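Local coordinates for molinate hydrolase (Gulosibacter molinativorax, PDB 4UB9), which hydrolyses the thiocarbamate herbicide molinate and binds zinc, as a member of the amidohydrolase family, at residues Val125-Ala130 and Thr152-Arg157; Leu390-Trp395 and Trp404-Val409; Gly110-Leu115 and Met190-Val195. All blocks are in the same frame, centred on the assembly; numbering follows the deposited sequence.

Contact 1: residues Val125-Ala130 and Thr152-Arg157; sequences VIEEAA and TIARDR
The axes of the helical segments Val125-Ala130 and Thr152-Arg157 approach to 9.3 Å, with a signed crossing angle of -50°; the CA atoms come nearest at Glu127 CA and Ala154 CA, 6.0 Å apart. The small side chain of Ala154, a single methyl, is consistent with so close an approach. Its CB is met from one side by Ile126 CG2 at 3.5 Å and is touched again by the aliphatic part of Glu127, whose CG lies 4.0 Å from the same Ala154 CB. The Ile126 side chain also packs on Val151 and on Ile168 of strand 167-170. Helices 122-135 and 148-159, successive in the chain around strand 138-143, thus pack side by side, consistent with the outer helical layer of a TIM-barrel amidohydrolase.

Beyond the methyl group, the extended end of Glu127 runs across the side chain of Arg157 at about a right angle. A bend at chi3 of Arg157 (35°) turns the guanidinium edge to the carboxylate, which it grips side-on with two nitrogens. Arg157 NE donates to the syn lone pair of Glu127 OE2 at 2.7 Å, and Arg157 NH2 donates to Glu127 OE1 at 2.9 Å, on the syn side but somewhat above the carboxylate plane. Both bonds are close to straight, and the two groups are nearly coplanar, their planes 23° apart. With Glu127 replaced by an alanine, the guanidinium of Arg157 is likely to lose this charged mate and to be able to turn, and one flank of the Ala154 methyl to be uncovered.

The chemistry is thus divided: a small apolar seam lies where the backbones come nearest, while a bidentate salt bridge satisfies both oxygens of the buried Glu127 carboxylate and fixes its rotation.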
loop_
_atom_site.group_PDB
_atom_site.type_symbol
_atom_site.label_atom_id
_atom_site.label_comp_id
_atom_site.label_asym_id
_atom_site.label_seq_id
_atom_site.Cartn_x
_atom_site.Cartn_y
_atom_site.Cartn_z
ATOM N N VAL A 125 0.470 5.378 32.112
ATOM C CA VAL A 125 1.332 4.558 31.275
ATOM C C VAL A 125 2.789 4.974 31.531
ATOM O O VAL A 125 3.704 4.148 31.629
ATOM C CB VAL A 125 1.023 4.741 29.788
ATOM C CG1 VAL A 125 2.073 4.066 28.902
ATOM C CG2 VAL A 125 -0.349 4.204 29.489
ATOM N N ILE A 126 2.997 6.280 31.599
ATOM C CA ILE A 126 4.328 6.823 31.767
ATOM C C ILE A 126 4.867 6.438 33.154
ATOM O O ILE A 126 6.013 6.040 33.305
ATOM C CB ILE A 126 4.328 8.341 31.564
ATOM C CG1 ILE A 126 4.157 8.646 30.080
ATOM C CG2 ILE A 126 5.639 8.962 32.056
ATOM C CD1 ILE A 126 3.927 10.107 29.770
ATOM N N GLU A 127 4.022 6.557 34.171
ATOM C CA GLU A 127 4.419 6.140 35.549
ATOM C C GLU A 127 4.763 4.663 35.607
ATOM O O GLU A 127 5.815 4.288 36.119
ATOM C CB GLU A 127 3.357 6.482 36.572
ATOM C CG GLU A 127 3.268 7.989 36.775
ATOM C CD GLU A 127 1.999 8.454 37.484
ATOM O OE1 GLU A 127 1.203 7.589 37.923
ATOM O OE2 GLU A 127 1.808 9.693 37.599
ATOM N N GLU A 128 3.913 3.842 35.032
ATOM C CA GLU A 128 4.193 2.383 34.926
ATOM C C GLU A 128 5.579 2.131 34.287
ATOM O O GLU A 128 6.369 1.317 34.771
ATOM C CB GLU A 128 3.124 1.665 34.099
ATOM C CG GLU A 128 3.359 0.174 33.879
ATOM C CD GLU A 128 2.355 -0.492 32.941
ATOM O OE1 GLU A 128 1.855 0.197 32.028
ATOM O OE2 GLU A 128 2.052 -1.705 33.091
ATOM N N ALA A 129 5.873 2.844 33.188
ATOM C CA ALA A 129 7.152 2.653 32.489
ATOM C C ALA A 129 8.334 3.109 33.357
ATOM O O ALA A 129 9.396 2.477 33.371
ATOM C CB ALA A 129 7.165 3.392 31.179
ATOM N N ALA A 130 8.125 4.195 34.096
ATOM C CA ALA A 130 9.143 4.679 35.036
ATOM C C ALA A 130 9.405 3.656 36.160
ATOM O O ALA A 130 10.519 3.500 36.649
ATOM C CB ALA A 130 8.713 5.994 35.632
ATOM N N THR A 152 4.662 15.665 31.731
ATOM C CA THR A 152 4.713 16.701 32.772
ATOM C C THR A 152 3.948 16.255 34.016
ATOM O O THR A 152 4.468 16.237 35.131
ATOM C CB THR A 152 4.086 18.025 32.281
ATOM O OG1 THR A 152 4.835 18.502 31.179
ATOM C CG2 THR A 152 4.093 19.097 33.364
ATOM N N ILE A 153 2.702 15.852 33.810
ATOM C CA ILE A 153 1.873 15.303 34.903
ATOM C C ILE A 153 2.615 14.215 35.700
ATOM O O ILE A 153 2.615 14.203 36.927
ATOM C CB ILE A 153 0.564 14.721 34.381
ATOM C CG1 ILE A 153 -0.328 15.874 33.915
ATOM C CG2 ILE A 153 -0.153 13.925 35.466
ATOM C CD1 ILE A 153 -1.562 15.471 33.133
ATOM N N ALA A 154 3.226 13.301 34.963
ATOM C CA ALA A 154 3.855 12.111 35.546
ATOM C C ALA A 154 5.126 12.468 36.300
ATOM O O ALA A 154 5.361 11.963 37.392
ATOM C CB ALA A 154 4.172 11.081 34.483
ATOM N N ARG A 155 5.956 13.330 35.728
ATOM C CA ARG A 155 7.175 13.667 36.447
ATOM C C ARG A 155 6.862 14.417 37.725
ATOM O O ARG A 155 7.518 14.192 38.737
ATOM C CB ARG A 155 8.210 14.377 35.608
ATOM C CG ARG A 155 8.180 15.853 35.654
ATOM C CD ARG A 155 9.513 16.396 35.950
ATOM N NE ARG A 155 9.858 17.428 35.004
ATOM C CZ ARG A 155 9.247 18.603 34.815
ATOM N NH1 ARG A 155 8.162 18.932 35.456
ATOM N NH2 ARG A 155 9.747 19.456 33.936
ATOM N N ASP A 156 5.860 15.295 37.676
ATOM C CA ASP A 156 5.510 16.121 38.835
ATOM C C ASP A 156 4.972 15.244 39.964
ATOM O O ASP A 156 5.263 15.455 41.111
ATOM C CB ASP A 156 4.494 17.208 38.468
ATOM C CG ASP A 156 5.077 18.263 37.478
ATOM O OD1 ASP A 156 6.295 18.263 37.232
ATOM O OD2 ASP A 156 4.312 19.097 36.958
ATOM N N ARG A 157 4.226 14.234 39.602
ATOM C CA ARG A 157 3.693 13.331 40.592
ATOM C C ARG A 157 4.750 12.446 41.199
ATOM O O ARG A 157 4.724 12.150 42.384
ATOM C CB ARG A 157 2.562 12.510 39.999
ATOM C CG ARG A 157 1.265 13.308 39.976
ATOM C CD ARG A 157 0.198 12.701 39.071
ATOM N NE ARG A 157 0.231 11.237 39.078
ATOM C CZ ARG A 157 -0.438 10.454 39.930
ATOM N NH1 ARG A 157 -1.187 10.973 40.880
ATOM N NH2 ARG A 157 -0.325 9.137 39.847
#

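Contact 2: residues Leu390-Trp395 and Trp404-Val409; sequences LHERPW and WMQAMV
Glu392 and Gln406 join a turn to a helix across an open backbone spacing, with Glu392 CA and Gln406 CA 9.4 Å apart. Residues Leu390-Arg393 form a type II beta turn at the end of helix 387-390, closed by a long bond of 3.3 Å from Arg393 N to Leu390 O, whereas Trp404-Val409 is regular helix. Glu392 occupies the third position of the turn with a positive phi, and that conformation directs its CB toward the helix.

The whole contact is made by the ends of two long side chains. Gln406 has CG anti to its backbone nitrogen (chi1 178°) and is extended from there, which carries the amide away from the helix; the extended Glu392 crosses it at about a right angle. Gln406 NE2 donates to Glu392 OE2 at 3.0 Å, with an N-H...O angle of 158°. The donor comes from above the carboxylate, 68° out of its plane, and the amide and carboxylate planes are practically perpendicular. The bond is therefore reasonably straight at the hydrogen but poorly directed at the acceptor.

Second partners help to position both ends. Glu392 OE1 is hydrogen-bonded to Thr332, its strongest polar partner, and Gln406 NE2 is also bonded to Glu410, one helical turn further on. At the root of the Glu392 side chain, CG sits over the centre of the His391 ring, 4.0 Å above its plane.

The Glu392-Gln406 bond adds a partly exposed polar tie between helix 400-410 and the loop leading to it. On that helix Trp404, Met405 and Met408 pack on strand 368-370, a pattern consistent with an outer helix of a TIM barrel.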
loop_
_atom_site.group_PDB
_atom_site.type_symbol
_atom_site.label_atom_id
_atom_site.label_comp_id
_atom_site.label_asym_id
_atom_site.label_seq_id
_atom_site.Cartn_x
_atom_site.Cartn_y
_atom_site.Cartn_z
ATOM N N LEU A 390 13.471 -11.163 20.495
ATOM C CA LEU A 390 13.384 -10.771 21.898
ATOM C C LEU A 390 14.698 -10.839 22.599
ATOM O O LEU A 390 14.930 -10.119 23.557
ATOM C CB LEU A 390 12.453 -11.669 22.663
ATOM C CG LEU A 390 10.973 -11.384 22.427
ATOM C CD1 LEU A 390 10.142 -12.590 22.896
ATOM C CD2 LEU A 390 10.548 -10.113 23.141
ATOM N N HIS A 391 15.545 -11.742 22.150
ATOM C CA HIS A 391 16.807 -12.010 22.831
ATOM C C HIS A 391 17.773 -10.831 22.671
ATOM O O HIS A 391 18.259 -10.546 21.576
ATOM C CB HIS A 391 17.456 -13.294 22.294
ATOM C CG HIS A 391 18.755 -13.632 22.945
ATOM N ND1 HIS A 391 18.855 -13.967 24.280
ATOM C CD2 HIS A 391 20.013 -13.710 22.444
ATOM C CE1 HIS A 391 20.120 -14.191 24.588
ATOM N NE2 HIS A 391 20.838 -14.060 23.486
ATOM N N GLU A 392 18.036 -10.176 23.774
ATOM C CA GLU A 392 18.927 -9.002 23.810
ATOM C C GLU A 392 18.391 -7.890 22.902
ATOM O O GLU A 392 19.132 -7.190 22.223
ATOM C CB GLU A 392 20.369 -9.392 23.461
ATOM C CG GLU A 392 21.029 -10.215 24.576
ATOM C CD GLU A 392 22.363 -10.859 24.211
ATOM O OE1 GLU A 392 22.920 -10.635 23.085
ATOM O OE2 GLU A 392 22.806 -11.681 25.056
ATOM N N ARG A 393 17.074 -7.730 22.957
ATOM C CA ARG A 393 16.410 -6.666 22.245
ATOM C C ARG A 393 16.855 -5.349 22.873
ATOM O O ARG A 393 16.756 -5.173 24.076
ATOM C CB ARG A 393 14.900 -6.791 22.350
ATOM C CG ARG A 393 14.197 -5.871 21.375
ATOM C CD ARG A 393 12.713 -6.151 21.163
ATOM N NE ARG A 393 11.949 -5.306 22.064
ATOM C CZ ARG A 393 11.237 -4.262 21.710
ATOM N NH1 ARG A 393 11.100 -3.919 20.445
ATOM N NH2 ARG A 393 10.656 -3.574 22.656
ATOM N N PRO A 394 17.283 -4.391 22.061
ATOM C CA PRO A 394 17.811 -3.158 22.662
ATOM C C PRO A 394 16.775 -2.206 23.229
ATOM O O PRO A 394 17.125 -1.351 24.042
ATOM C CB PRO A 394 18.609 -2.514 21.514
ATOM C CG PRO A 394 18.085 -3.128 20.275
ATOM C CD PRO A 394 17.554 -4.475 20.624
ATOM N N TRP A 395 15.521 -2.408 22.846
ATOM C CA TRP A 395 14.420 -1.446 23.121
ATOM C C TRP A 395 13.407 -1.870 24.202
ATOM O O TRP A 395 12.388 -1.229 24.417
ATOM C CB TRP A 395 13.680 -1.174 21.843
ATOM C CG TRP A 395 14.604 -0.722 20.758
ATOM C CD1 TRP A 395 15.399 0.357 20.785
ATOM C CD2 TRP A 395 14.829 -1.349 19.513
ATOM N NE1 TRP A 395 16.101 0.477 19.613
ATOM C CE2 TRP A 395 15.786 -0.585 18.823
ATOM C CE3 TRP A 395 14.339 -2.510 18.909
ATOM C CZ2 TRP A 395 16.232 -0.905 17.528
ATOM C CZ3 TRP A 395 14.815 -2.854 17.616
ATOM C CH2 TRP A 395 15.732 -2.036 16.945
ATOM N N TRP A 404 22.887 -2.837 26.862
ATOM C CA TRP A 404 23.782 -1.776 26.312
ATOM C C TRP A 404 25.224 -1.987 26.795
ATOM O O TRP A 404 26.170 -2.038 26.019
ATOM C CB TRP A 404 23.276 -0.391 26.770
ATOM C CG TRP A 404 23.957 0.794 26.140
ATOM C CD1 TRP A 404 23.484 1.553 25.120
ATOM C CD2 TRP A 404 25.197 1.371 26.529
ATOM N NE1 TRP A 404 24.351 2.582 24.853
ATOM C CE2 TRP A 404 25.416 2.484 25.701
ATOM C CE3 TRP A 404 26.144 1.057 27.512
ATOM C CZ2 TRP A 404 26.542 3.277 25.807
ATOM C CZ3 TRP A 404 27.255 1.851 27.630
ATOM C CH2 TRP A 404 27.451 2.956 26.779
ATOM N N MET A 405 25.325 -2.145 28.102
ATOM C CA MET A 405 26.609 -2.395 28.768
ATOM C C MET A 405 27.285 -3.632 28.254
ATOM O O MET A 405 28.438 -3.621 27.849
ATOM C CB MET A 405 26.408 -2.480 30.256
ATOM C CG MET A 405 26.294 -1.092 30.878
ATOM S SD MET A 405 26.161 -1.126 32.664
ATOM C CE MET A 405 25.505 0.470 33.082
ATOM N N GLN A 406 26.519 -4.681 28.137
ATOM C CA GLN A 406 27.040 -5.933 27.539
ATOM C C GLN A 406 27.526 -5.705 26.119
ATOM O O GLN A 406 28.638 -6.099 25.764
ATOM C CB GLN A 406 25.934 -7.022 27.569
ATOM C CG GLN A 406 26.383 -8.321 26.930
ATOM C CD GLN A 406 25.286 -9.363 26.906
ATOM O OE1 GLN A 406 24.434 -9.404 27.781
ATOM N NE2 GLN A 406 25.273 -10.150 25.872
ATOM N N ALA A 407 26.695 -5.044 25.289
ATOM C CA ALA A 407 27.072 -4.812 23.873
ATOM C C ALA A 407 28.350 -3.992 23.772
ATOM O O ALA A 407 29.197 -4.218 22.919
ATOM C CB ALA A 407 25.977 -4.094 23.140
ATOM N N MET A 408 28.455 -2.983 24.629
ATOM C CA MET A 408 29.613 -2.073 24.547
ATOM C C MET A 408 30.902 -2.830 24.934
ATOM O O MET A 408 31.898 -2.747 24.257
ATOM C CB MET A 408 29.373 -0.824 25.406
ATOM C CG MET A 408 28.314 0.116 24.810
ATOM S SD MET A 408 28.729 0.714 23.143
ATOM C CE MET A 408 29.587 2.218 23.557
ATOM N N VAL A 409 30.816 -3.592 26.016
ATOM C CA VAL A 409 31.914 -4.398 26.481
ATOM C C VAL A 409 32.306 -5.407 25.420
ATOM O O VAL A 409 33.478 -5.572 25.167
ATOM C CB VAL A 409 31.580 -5.087 27.794
ATOM C CG1 VAL A 409 32.654 -6.115 28.163
ATOM C CG2 VAL A 409 31.454 -4.034 28.886
#

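Contact 3: residues Gly110-Leu115 and Met190-Val195; sequences GGIEYL and MQARTV
Ile112 meets Ala192 and Val195 through its terminal methyl. The tight part of the contact gathers at that single atom: Ile112 CD1 lies 3.9 Å from Ala192 CB and 4.0 Å from Val195 CG2, with Ile112 CG1 adding a flanking approach of 4.1 Å to Ala192 CB. The first torsion of Ile112 sets CG1 anti to the carbonyl carbon (chi1 -64°), and the nearly straight continuation (chi2 167°) extends CD1 away from its own helix, over the methyl of Ala192 and alongside one branch of Val195.

The rest is loose by comparison. The closest CA atoms, those of Ile112 and Ala192, are 7.2 Å apart, and no hydrogen bond spans the segments. Each side is ordered by bonds of its own. Gly110 occupies the N-cap position of helix 111-118, with a backbone conformation in which a side chain would collide with the preceding carbonyl oxygen. On the facing loop, Gln191 O accepts from Thr194 OG1 at 2.7 Å, in the carbonyl plane, and from Thr194 N at 3.0 Å, so a compact turn presents Ala192 and Val195 to the isoleucine. Toward the partly exposed side, Arg193 points away from the contact and forms salt bridges with Asp202 and Asp205 of helix 198-209.

A second subunit also reaches this contact: Ile112 packs on Ile112 of that subunit, and Glu113 is hydrogen-bonded to its Ser197. The contact is therefore part of a subunit interface. The side chains that meet are all apolar, so the contact probably gains from methyl packing and burial, while the directional bonds lie within each segment or run to other parts of the assembly.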
loop_
_atom_site.group_PDB
_atom_site.type_symbol
_atom_site.label_atom_id
_atom_site.label_comp_id
_atom_site.label_asym_id
_atom_site.label_seq_id
_atom_site.Cartn_x
_atom_site.Cartn_y
_atom_site.Cartn_z
ATOM N N GLY A 110 1.567 -1.112 15.850
ATOM C CA GLY A 110 1.095 -1.022 17.234
ATOM C C GLY A 110 0.636 0.336 17.705
ATOM O O GLY A 110 -0.027 0.445 18.753
ATOM N N GLY A 111 1.050 1.381 16.999
ATOM C CA GLY A 111 0.755 2.765 17.429
ATOM C C GLY A 111 -0.723 3.019 17.676
ATOM O O GLY A 111 -1.113 3.616 18.679
ATOM N N ILE A 112 -1.558 2.543 16.759
ATOM C CA ILE A 112 -2.968 2.833 16.842
ATOM C C ILE A 112 -3.546 2.162 18.072
ATOM O O ILE A 112 -4.181 2.818 18.897
ATOM C CB ILE A 112 -3.741 2.381 15.630
ATOM C CG1 ILE A 112 -3.290 3.135 14.378
ATOM C CG2 ILE A 112 -5.235 2.663 15.829
ATOM C CD1 ILE A 112 -3.790 2.514 13.103
ATOM N N GLU A 113 -3.337 0.854 18.159
ATOM C CA GLU A 113 -3.953 0.042 19.211
ATOM C C GLU A 113 -3.492 0.484 20.578
ATOM O O GLU A 113 -4.295 0.662 21.495
ATOM C CB GLU A 113 -3.720 -1.464 19.022
ATOM C CG GLU A 113 -2.261 -1.902 19.007
ATOM C CD GLU A 113 -2.050 -3.244 18.314
ATOM O OE1 GLU A 113 -2.105 -4.305 18.999
ATOM O OE2 GLU A 113 -1.760 -3.244 17.091
ATOM N N TYR A 114 -2.219 0.782 20.695
ATOM C CA TYR A 114 -1.674 1.259 21.974
ATOM C C TYR A 114 -2.240 2.629 22.391
ATOM O O TYR A 114 -2.693 2.821 23.519
ATOM C CB TYR A 114 -0.180 1.337 21.813
ATOM C CG TYR A 114 0.681 1.897 22.934
ATOM C CD1 TYR A 114 1.046 1.105 24.044
ATOM C CD2 TYR A 114 1.251 3.145 22.833
ATOM C CE1 TYR A 114 1.911 1.580 25.017
ATOM C CE2 TYR A 114 2.137 3.626 23.811
ATOM C CZ TYR A 114 2.436 2.849 24.899
ATOM O OH TYR A 114 3.301 3.338 25.834
ATOM N N LEU A 115 -2.218 3.591 21.481
ATOM C CA LEU A 115 -2.688 4.931 21.873
ATOM C C LEU A 115 -4.197 4.965 22.120
ATOM O O LEU A 115 -4.676 5.752 22.939
ATOM C CB LEU A 115 -2.280 5.980 20.848
ATOM C CG LEU A 115 -0.749 6.228 20.836
ATOM C CD1 LEU A 115 -0.326 7.116 19.668
ATOM C CD2 LEU A 115 -0.299 6.857 22.123
ATOM N N MET A 190 3.634 0.403 5.788
ATOM C CA MET A 190 2.941 0.716 7.021
ATOM C C MET A 190 2.539 2.177 7.087
ATOM O O MET A 190 3.356 3.053 7.364
ATOM C CB MET A 190 3.814 0.453 8.212
ATOM C CG MET A 190 4.219 -0.983 8.358
ATOM S SD MET A 190 5.072 -1.200 9.939
ATOM C CE MET A 190 5.699 -2.847 9.552
ATOM N N GLN A 191 1.259 2.434 6.908
ATOM C CA GLN A 191 0.747 3.789 6.874
ATOM C C GLN A 191 -0.516 3.853 7.704
ATOM O O GLN A 191 -1.649 3.700 7.195
ATOM C CB GLN A 191 0.471 4.201 5.415
ATOM C CG GLN A 191 1.708 4.256 4.529
ATOM C CD GLN A 191 1.418 4.555 3.050
ATOM O OE1 GLN A 191 2.119 4.067 2.146
ATOM N NE2 GLN A 191 0.353 5.252 2.804
ATOM N N ALA A 192 -0.323 4.103 8.968
ATOM C CA ALA A 192 -1.431 4.065 9.917
ATOM C C ALA A 192 -2.633 4.917 9.538
ATOM O O ALA A 192 -3.792 4.515 9.742
ATOM C CB ALA A 192 -0.942 4.461 11.267
ATOM N N ARG A 193 -2.380 6.087 8.958
ATOM C CA ARG A 193 -3.466 7.018 8.564
ATOM C C ARG A 193 -4.433 6.431 7.574
ATOM O O ARG A 193 -5.563 6.848 7.506
ATOM C CB ARG A 193 -2.929 8.345 8.028
ATOM C CG ARG A 193 -2.860 9.406 9.122
ATOM C CD ARG A 193 -2.349 10.763 8.651
ATOM N NE ARG A 193 -2.052 11.643 9.800
ATOM C CZ ARG A 193 -2.906 12.491 10.367
ATOM N NH1 ARG A 193 -4.168 12.634 9.919
ATOM N NH2 ARG A 193 -2.507 13.208 11.402
ATOM N N THR A 194 -3.998 5.455 6.787
ATOM C CA THR A 194 -4.901 4.831 5.837
ATOM C C THR A 194 -6.044 4.024 6.487
ATOM O O THR A 194 -7.000 3.692 5.833
ATOM C CB THR A 194 -4.153 3.901 4.854
ATOM O OG1 THR A 194 -3.552 2.800 5.550
ATOM C CG2 THR A 194 -3.071 4.684 4.078
ATOM N N VAL A 195 -5.904 3.654 7.753
ATOM C CA VAL A 195 -6.886 2.783 8.384
ATOM C C VAL A 195 -7.405 3.264 9.711
ATOM O O VAL A 195 -8.038 2.512 10.437
ATOM C CB VAL A 195 -6.336 1.354 8.589
ATOM C CG1 VAL A 195 -5.918 0.736 7.275
ATOM C CG2 VAL A 195 -5.133 1.349 9.513
#

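In the fold
From the N terminus, the first segment reached is Gly110-Leu115 of contact 3, on helix 111-118. Helix 122-135 follows directly, and contact 1 closes the loop through strand 138-143 by joining it to helix 148-159. Contact 1 is thus nested inside the longer loop that contact 3 closes at Met190-Val195, before helix 198-209. The two touch where Val125 CG1 packs at 3.4 Å from Tyr114 OH, although their centres are about 24 Å apart. The chain then passes the zinc ligands His282 and His302 before contact 2 closes a short loop onto helix 400-410. Contact 2 follows in series, its centre about 25 Å from that of contact 1, across the chain's centre.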